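Local coordinates for protein putative mandelate racemase (Zymomonas mobilis, PDB 2OX4) that binds a magnesium ion in an enolase-superfamily fold of the mandelate racemase type and probably acts as a dehydratase or another lyase, at residues C[59-64]-C[74-79]; C[68-73]-C[104-109]. All blocks are in the same frame, centred on the assembly; numbering follows the deposited sequence.

Contact 1 (C[59-64]-C[74-79]); sequences AALLIG and WEKLFK
K76 NZ donates to the backbone carbonyl oxygen L61 O across 2.8 Å, and the same ammonium group forms a salt bridge with E65 just beyond the first segment, which gives the lysine tip two acceptors. The bond joins two consecutive helices of the enolase-type N-terminal capping domain: the C-terminal part of helix 48-62 meets the C-terminal half of helix 70-79. Its angle at the acceptor is 145° (C=O...NZ), and the nitrogen lies in the carbonyl plane. The lysine reaches L61 O by running extended, with CG anti to the backbone N (chi1 -180°) and the later torsions near 180°. Its aliphatic part also packs: CE passes L61 CB at 3.9 Å, the two side chains crossing at a slant. With an alanine here, L61 O would probably lose its side-chain donor, E65 its cationic partner and L61 CB the methylene against it.

Beside this polar bond lies an apolar layer formed by L61, L62 and L77. L61 and L77 slide past one another in opposite directions, their CD2 methyls 4.0 Å apart, while the other branch of L77 turns to L62. I95 and F98 of helix 89-110 pack on L77 and L62 respectively; L61 also packs on V46 of a second subunit. The CA atoms of L61 and L77 stand 8.1 Å apart, the nearest such pair across the two segments, and the two backbones meet through their side chains. In the second pairing, L62 CD1 approaches L77 CD1 to 4.3 Å.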
ATOM      1  N   ALA C  59      18.732  -8.719 -38.690  1.00 11.84           N
ATOM      2  CA  ALA C  59      19.695  -9.577 -39.406  1.00 15.35           C
ATOM      3  C   ALA C  59      21.017  -8.854 -39.633  1.00 17.89           C
ATOM      4  O   ALA C  59      22.090  -9.451 -39.498  1.00 18.34           O
ATOM      5  CB  ALA C  59      19.108 -10.074 -40.746  1.00 15.75           C
ATOM      6  N   ALA C  60      20.940  -7.554 -39.923  1.00 18.70           N
ATOM      7  CA  ALA C  60      22.137  -6.728 -40.075  1.00 21.42           C
ATOM      8  C   ALA C  60      23.073  -6.720 -38.862  1.00 22.89           C
ATOM      9  O   ALA C  60      24.283  -6.600 -39.016  1.00 22.08           O
ATOM     10  CB  ALA C  60      21.767  -5.308 -40.481  1.00 25.96           C
ATOM     11  N   LEU C  61      22.514  -6.856 -37.661  1.00 15.71           N
ATOM     12  CA  LEU C  61      23.303  -6.841 -36.431  1.00 18.69           C
ATOM     13  C   LEU C  61      23.881  -8.215 -36.110  1.00 21.35           C
ATOM     14  O   LEU C  61      24.733  -8.342 -35.224  1.00 22.92           O
ATOM     15  CB  LEU C  61      22.450  -6.357 -35.247  1.00 19.27           C
ATOM     16  CG  LEU C  61      22.273  -4.846 -35.014  1.00 27.93           C
ATOM     17  CD1 LEU C  61      21.777  -4.098 -36.247  1.00 28.04           C
ATOM     18  CD2 LEU C  61      21.332  -4.616 -33.848  1.00 17.06           C
ATOM     19  N   LEU C  62      23.406  -9.242 -36.813  1.00 14.03           N
ATOM     20  CA  LEU C  62      23.693 -10.627 -36.434  1.00 13.40           C
ATOM     21  C   LEU C  62      24.720 -11.332 -37.326  1.00 13.52           C
ATOM     22  O   LEU C  62      25.375 -12.273 -36.883  1.00 15.13           O
ATOM     23  CB  LEU C  62      22.404 -11.446 -36.369  1.00 10.67           C
ATOM     24  CG  LEU C  62      21.451 -10.860 -35.326  1.00 12.53           C
ATOM     25  CD1 LEU C  62      20.125 -11.593 -35.321  1.00 16.31           C
ATOM     26  CD2 LEU C  62      22.099 -10.875 -33.947  1.00 11.28           C
ATOM     27  N   ILE C  63      24.833 -10.911 -38.583  1.00 16.32           N
ATOM     28  CA  ILE C  63      25.881 -11.452 -39.463  1.00 13.89           C
ATOM     29  C   ILE C  63      27.238 -11.241 -38.796  1.00 15.80           C
ATOM     30  O   ILE C  63      27.549 -10.137 -38.360  1.00 18.11           O
ATOM     31  CB  ILE C  63      25.866 -10.786 -40.863  1.00 16.12           C
ATOM     32  CG1 ILE C  63      24.479 -10.920 -41.524  1.00 17.80           C
ATOM     33  CG2 ILE C  63      26.980 -11.362 -41.755  1.00 19.06           C
ATOM     34  CD1 ILE C  63      24.107 -12.317 -42.010  1.00 18.16           C
ATOM     35  N   GLY C  64      28.029 -12.307 -38.689  1.00 15.01           N
ATOM     36  CA  GLY C  64      29.344 -12.226 -38.042  1.00 18.85           C
ATOM     37  C   GLY C  64      29.351 -12.678 -36.590  1.00 20.21           C
ATOM     38  O   GLY C  64      30.416 -12.926 -36.018  1.00 18.96           O
ATOM     39  N   TRP C  74      21.079 -11.495 -27.146  1.00  5.60           N
ATOM     40  CA  TRP C  74      19.752 -11.113 -26.653  1.00  8.29           C
ATOM     41  C   TRP C  74      19.852  -9.710 -26.076  1.00 11.15           C
ATOM     42  O   TRP C  74      19.031  -8.858 -26.378  1.00  7.34           O
ATOM     43  CB  TRP C  74      19.273 -12.085 -25.564  1.00  8.21           C
ATOM     44  CG  TRP C  74      17.757 -12.161 -25.399  1.00  6.83           C
ATOM     45  CD1 TRP C  74      16.920 -13.155 -25.864  1.00  8.15           C
ATOM     46  CD2 TRP C  74      16.917 -11.228 -24.702  1.00  9.52           C
ATOM     47  NE1 TRP C  74      15.613 -12.891 -25.500  1.00  7.01           N
ATOM     48  CE2 TRP C  74      15.586 -11.717 -24.781  1.00  6.49           C
ATOM     49  CE3 TRP C  74      17.162 -10.032 -24.008  1.00  9.59           C
ATOM     50  CZ2 TRP C  74      14.498 -11.034 -24.210  1.00  7.84           C
ATOM     51  CZ3 TRP C  74      16.078  -9.352 -23.429  1.00 10.94           C
ATOM     52  CH2 TRP C  74      14.765  -9.855 -23.538  1.00 10.46           C
ATOM     53  N   GLU C  75      20.883  -9.465 -25.271  1.00  8.32           N
ATOM     54  CA  GLU C  75      21.058  -8.150 -24.656  1.00 10.03           C
ATOM     55  C   GLU C  75      21.379  -7.070 -25.695  1.00  8.49           C
ATOM     56  O   GLU C  75      20.933  -5.940 -25.557  1.00  8.96           O
ATOM     57  CB  GLU C  75      22.120  -8.207 -23.548  1.00  9.94           C
ATOM     58  CG  GLU C  75      22.341  -6.885 -22.760  1.00  8.90           C
ATOM     59  CD  GLU C  75      21.290  -6.597 -21.664  1.00 10.77           C
ATOM     60  OE1 GLU C  75      20.279  -7.324 -21.541  1.00 12.31           O
ATOM     61  OE2 GLU C  75      21.485  -5.611 -20.909  1.00 12.26           O
ATOM     62  N   LYS C  76      22.155  -7.419 -26.722  1.00  7.56           N
ATOM     63  CA  LYS C  76      22.421  -6.503 -27.843  1.00 10.61           C
ATOM     64  C   LYS C  76      21.146  -6.096 -28.584  1.00 11.17           C
ATOM     65  O   LYS C  76      20.906  -4.914 -28.797  1.00  9.68           O
ATOM     66  CB  LYS C  76      23.428  -7.138 -28.811  1.00 10.85           C
ATOM     67  CG  LYS C  76      23.809  -6.286 -30.024  1.00 14.09           C
ATOM     68  CD  LYS C  76      24.751  -7.082 -30.936  1.00 18.87           C
ATOM     69  CE  LYS C  76      25.009  -6.367 -32.252  1.00 35.32           C
ATOM     70  NZ  LYS C  76      26.011  -7.114 -33.078  1.00 30.82           N
ATOM     71  N   LEU C  77      20.330  -7.069 -28.973  1.00  7.84           N
ATOM     72  CA  LEU C  77      19.020  -6.770 -29.570  1.00 11.27           C
ATOM     73  C   LEU C  77      18.104  -5.961 -28.651  1.00 10.28           C
ATOM     74  O   LEU C  77      17.328  -5.130 -29.126  1.00  9.70           O
ATOM     75  CB  LEU C  77      18.332  -8.042 -30.067  1.00  6.89           C
ATOM     76  CG  LEU C  77      19.119  -8.712 -31.210  1.00  6.03           C
ATOM     77  CD1 LEU C  77      18.426  -9.989 -31.684  1.00 10.72           C
ATOM     78  CD2 LEU C  77      19.324  -7.725 -32.409  1.00  8.83           C
ATOM     79  N   PHE C  78      18.220  -6.188 -27.343  1.00  9.71           N
ATOM     80  CA  PHE C  78      17.421  -5.461 -26.345  1.00  6.79           C
ATOM     81  C   PHE C  78      17.926  -4.005 -26.209  1.00  9.36           C
ATOM     82  O   PHE C  78      17.121  -3.069 -26.205  1.00 10.43           O
ATOM     83  CB  PHE C  78      17.473  -6.224 -25.011  1.00  6.80           C
ATOM     84  CG  PHE C  78      16.641  -5.612 -23.892  1.00  9.74           C
ATOM     85  CD1 PHE C  78      15.316  -5.238 -24.098  1.00 12.61           C
ATOM     86  CD2 PHE C  78      17.191  -5.456 -22.621  1.00 15.25           C
ATOM     87  CE1 PHE C  78      14.554  -4.676 -23.048  1.00 16.11           C
ATOM     88  CE2 PHE C  78      16.434  -4.900 -21.574  1.00 12.66           C
ATOM     89  CZ  PHE C  78      15.126  -4.516 -21.791  1.00 11.49           C
ATOM     90  N   LYS C  79      19.251  -3.831 -26.133  1.00  8.92           N
ATOM     91  CA  LYS C  79      19.863  -2.557 -25.695  1.00  9.19           C
ATOM     92  C   LYS C  79      20.409  -1.683 -26.823  1.00 12.95           C
ATOM     93  O   LYS C  79      20.610  -0.467 -26.641  1.00 11.28           O
ATOM     94  CB  LYS C  79      20.975  -2.812 -24.666  1.00  4.74           C
ATOM     95  CG  LYS C  79      20.464  -3.314 -23.304  1.00  8.74           C
ATOM     96  CD  LYS C  79      19.639  -2.249 -22.578  1.00  9.63           C
ATOM     97  CE  LYS C  79      19.280  -2.699 -21.163  1.00 12.68           C
ATOM     98  NZ  LYS C  79      20.488  -3.037 -20.313  1.00 12.28           N
TER

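Contact 2 (C[68-73]-C[104-109]); sequences FNTEAI and DIKGKA
K106 reaches from helix 89-110 across one face of the F68 ring, starting with CB, which lies 4.1 Å from F68 CZ. The next carbon, CG, sits almost exactly over the ring centre, 3.8 Å from the centroid and 3° off the ring normal, a CH-pi contact over the face. CD continues along the same face and is 4.0 Å from F68 CD2. A bend at chi3 (-136°) then directs CE to the methyl T70 CG2, 3.5 Å away. This pairing joins the start of helix 70-79 to the long helix 89-110 in the enolase-type N-terminal domain, with N69 at the N-cap position and T70 in the first turn. At the tip, NZ donates to T70 OG1 over 2.8 Å, the two side chains meeting tip to tip. The ammonium group also donates to a water that in turn donates to the backbone oxygen F68 O, which gives the buried charge two oxygen partners; W103 adds a cation-pi contact to the lysine. The F68 ring has a further neighbour at its edge, in plane, where A109 CB stands 3.9 Å from F68 CE1.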
ATOM      1  N   PHE C  68      26.609 -19.196 -30.276  1.00  9.67           N
ATOM      2  CA  PHE C  68      26.739 -19.636 -28.882  1.00 13.48           C
ATOM      3  C   PHE C  68      26.570 -18.512 -27.860  1.00 15.24           C
ATOM      4  O   PHE C  68      26.272 -18.777 -26.694  1.00 16.13           O
ATOM      5  CB  PHE C  68      28.055 -20.380 -28.634  1.00 13.74           C
ATOM      6  CG  PHE C  68      27.950 -21.855 -28.904  1.00 14.86           C
ATOM      7  CD1 PHE C  68      27.853 -22.325 -30.211  1.00 14.24           C
ATOM      8  CD2 PHE C  68      27.883 -22.764 -27.853  1.00 13.87           C
ATOM      9  CE1 PHE C  68      27.721 -23.689 -30.470  1.00 16.44           C
ATOM     10  CE2 PHE C  68      27.756 -24.132 -28.104  1.00 18.42           C
ATOM     11  CZ  PHE C  68      27.674 -24.587 -29.418  1.00 15.95           C
ATOM     12  N   ASN C  69      26.750 -17.268 -28.303  1.00 12.27           N
ATOM     13  CA  ASN C  69      26.647 -16.109 -27.399  1.00  9.81           C
ATOM     14  C   ASN C  69      25.213 -15.618 -27.286  1.00 12.51           C
ATOM     15  O   ASN C  69      24.917 -14.458 -27.556  1.00 10.10           O
ATOM     16  CB  ASN C  69      27.582 -14.984 -27.859  1.00 10.96           C
ATOM     17  CG  ASN C  69      29.039 -15.323 -27.624  1.00 19.71           C
ATOM     18  OD1 ASN C  69      29.359 -16.124 -26.745  1.00 14.10           O
ATOM     19  ND2 ASN C  69      29.930 -14.728 -28.410  1.00 16.25           N
ATOM     20  N   THR C  70      24.311 -16.515 -26.901  1.00 11.45           N
ATOM     21  CA  THR C  70      22.892 -16.176 -26.872  1.00 11.73           C
ATOM     22  C   THR C  70      22.572 -15.070 -25.859  1.00  8.32           C
ATOM     23  O   THR C  70      21.744 -14.228 -26.145  1.00  9.46           O
ATOM     24  CB  THR C  70      21.993 -17.382 -26.605  1.00 11.88           C
ATOM     25  OG1 THR C  70      22.590 -18.216 -25.604  1.00 10.44           O
ATOM     26  CG2 THR C  70      21.740 -18.173 -27.893  1.00 13.97           C
ATOM     27  N   GLU C  71      23.243 -15.057 -24.711  1.00  9.66           N
ATOM     28  CA  GLU C  71      22.991 -14.005 -23.705  1.00 12.57           C
ATOM     29  C   GLU C  71      23.381 -12.618 -24.214  1.00  9.01           C
ATOM     30  O   GLU C  71      22.591 -11.662 -24.130  1.00  7.96           O
ATOM     31  CB  GLU C  71      23.700 -14.315 -22.373  1.00  9.21           C
ATOM     32  CG  GLU C  71      23.087 -15.470 -21.584  1.00 11.63           C
ATOM     33  CD  GLU C  71      21.688 -15.166 -21.013  1.00 19.48           C
ATOM     34  OE1 GLU C  71      21.362 -13.985 -20.750  1.00 14.20           O
ATOM     35  OE2 GLU C  71      20.925 -16.122 -20.807  1.00 16.18           O
ATOM     36  N   ALA C  72      24.580 -12.521 -24.781  1.00  6.25           N
ATOM     37  CA  ALA C  72      25.088 -11.245 -25.294  1.00  9.69           C
ATOM     38  C   ALA C  72      24.268 -10.758 -26.480  1.00 10.05           C
ATOM     39  O   ALA C  72      24.008  -9.563 -26.611  1.00  8.10           O
ATOM     40  CB  ALA C  72      26.564 -11.364 -25.693  1.00  9.64           C
ATOM     41  N   ILE C  73      23.881 -11.677 -27.360  1.00  8.22           N
ATOM     42  CA  ILE C  73      23.104 -11.271 -28.519  1.00  9.52           C
ATOM     43  C   ILE C  73      21.707 -10.786 -28.081  1.00  6.27           C
ATOM     44  O   ILE C  73      21.226  -9.777 -28.583  1.00  7.39           O
ATOM     45  CB  ILE C  73      23.002 -12.388 -29.586  1.00  9.98           C
ATOM     46  CG1 ILE C  73      24.388 -12.680 -30.206  1.00 12.66           C
ATOM     47  CG2 ILE C  73      21.999 -11.979 -30.681  1.00  9.52           C
ATOM     48  CD1 ILE C  73      24.454 -14.030 -30.948  1.00 13.44           C
ATOM     49  N   ASP C 104      18.934 -24.064 -31.758  1.00 10.90           N
ATOM     50  CA  ASP C 104      18.970 -25.125 -32.779  1.00  8.58           C
ATOM     51  C   ASP C 104      20.412 -25.370 -33.235  1.00  8.00           C
ATOM     52  O   ASP C 104      20.885 -26.516 -33.223  1.00 11.97           O
ATOM     53  CB  ASP C 104      18.058 -24.755 -33.956  1.00  9.47           C
ATOM     54  CG  ASP C 104      17.717 -25.944 -34.851  1.00 15.68           C
ATOM     55  OD1 ASP C 104      17.809 -27.104 -34.397  1.00 11.24           O
ATOM     56  OD2 ASP C 104      17.321 -25.702 -36.014  1.00 14.14           O
ATOM     57  N   ILE C 105      21.133 -24.298 -33.590  1.00 10.77           N
ATOM     58  CA  ILE C 105      22.549 -24.419 -33.986  1.00 11.56           C
ATOM     59  C   ILE C 105      23.412 -25.070 -32.900  1.00 15.17           C
ATOM     60  O   ILE C 105      24.197 -25.983 -33.189  1.00 12.53           O
ATOM     61  CB  ILE C 105      23.150 -23.056 -34.441  1.00 10.79           C
ATOM     62  CG1 ILE C 105      22.569 -22.658 -35.804  1.00  9.60           C
ATOM     63  CG2 ILE C 105      24.691 -23.103 -34.458  1.00 10.21           C
ATOM     64  CD1 ILE C 105      22.640 -21.163 -36.110  1.00  9.73           C
ATOM     65  N   LYS C 106      23.262 -24.610 -31.655  1.00 11.93           N
ATOM     66  CA  LYS C 106      24.032 -25.168 -30.529  1.00 10.33           C
ATOM     67  C   LYS C 106      23.825 -26.676 -30.413  1.00  9.52           C
ATOM     68  O   LYS C 106      24.789 -27.431 -30.259  1.00 11.07           O
ATOM     69  CB  LYS C 106      23.614 -24.522 -29.201  1.00 11.74           C
ATOM     70  CG  LYS C 106      24.022 -23.071 -29.062  1.00 17.54           C
ATOM     71  CD  LYS C 106      23.930 -22.647 -27.589  1.00 19.47           C
ATOM     72  CE  LYS C 106      23.274 -21.308 -27.468  1.00 26.95           C
ATOM     73  NZ  LYS C 106      23.071 -20.898 -26.043  1.00 19.93           N
ATOM     74  N   GLY C 107      22.567 -27.102 -30.488  1.00 11.74           N
ATOM     75  CA  GLY C 107      22.243 -28.517 -30.408  1.00 11.38           C
ATOM     76  C   GLY C 107      22.881 -29.321 -31.524  1.00 12.01           C
ATOM     77  O   GLY C 107      23.467 -30.378 -31.287  1.00 12.90           O
ATOM     78  N   LYS C 108      22.794 -28.800 -32.742  1.00 12.14           N
ATOM     79  CA  LYS C 108      23.408 -29.454 -33.890  1.00 13.28           C
ATOM     80  C   LYS C 108      24.930 -29.514 -33.772  1.00 12.65           C
ATOM     81  O   LYS C 108      25.542 -30.553 -34.060  1.00 15.79           O
ATOM     82  CB  LYS C 108      22.988 -28.765 -35.171  1.00 12.20           C
ATOM     83  CG  LYS C 108      21.557 -29.030 -35.562  1.00 10.49           C
ATOM     84  CD  LYS C 108      21.317 -28.448 -36.931  1.00  9.76           C
ATOM     85  CE  LYS C 108      19.848 -28.467 -37.278  1.00 14.85           C
ATOM     86  NZ  LYS C 108      19.683 -27.897 -38.644  1.00 11.59           N
ATOM     87  N   ALA C 109      25.537 -28.418 -33.314  1.00 12.06           N
ATOM     88  CA  ALA C 109      26.988 -28.363 -33.082  1.00 12.90           C
ATOM     89  C   ALA C 109      27.462 -29.391 -32.061  1.00 17.77           C
ATOM     90  O   ALA C 109      28.542 -29.961 -32.206  1.00 17.02           O
ATOM     91  CB  ALA C 109      27.429 -26.948 -32.666  1.00 11.83           C
TER
HETATM   92  O   HOH W   1      25.563 -20.720 -25.096  1.00 21.69           O

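Overall arrangement
Both contacts use helix 70-79: contact 2 holds its N-terminal end to helix 89-110, and contact 1 holds its C-terminal half to helix 48-62. Their centres are about 13 Å apart, and L62 CD2 of contact 1 packs on I73 CG2 of contact 2 at 3.4 Å. Each relies on one lysine, but the chemistry differs: in the buried contact 2 the ammonium meets a hydroxyl and a water, whereas in the partly buried contact 1 it meets a backbone carbonyl and a carboxylate beside a leucine layer. Residues of the third subunit touch both segment pairs, but the magnesium site lies away from each.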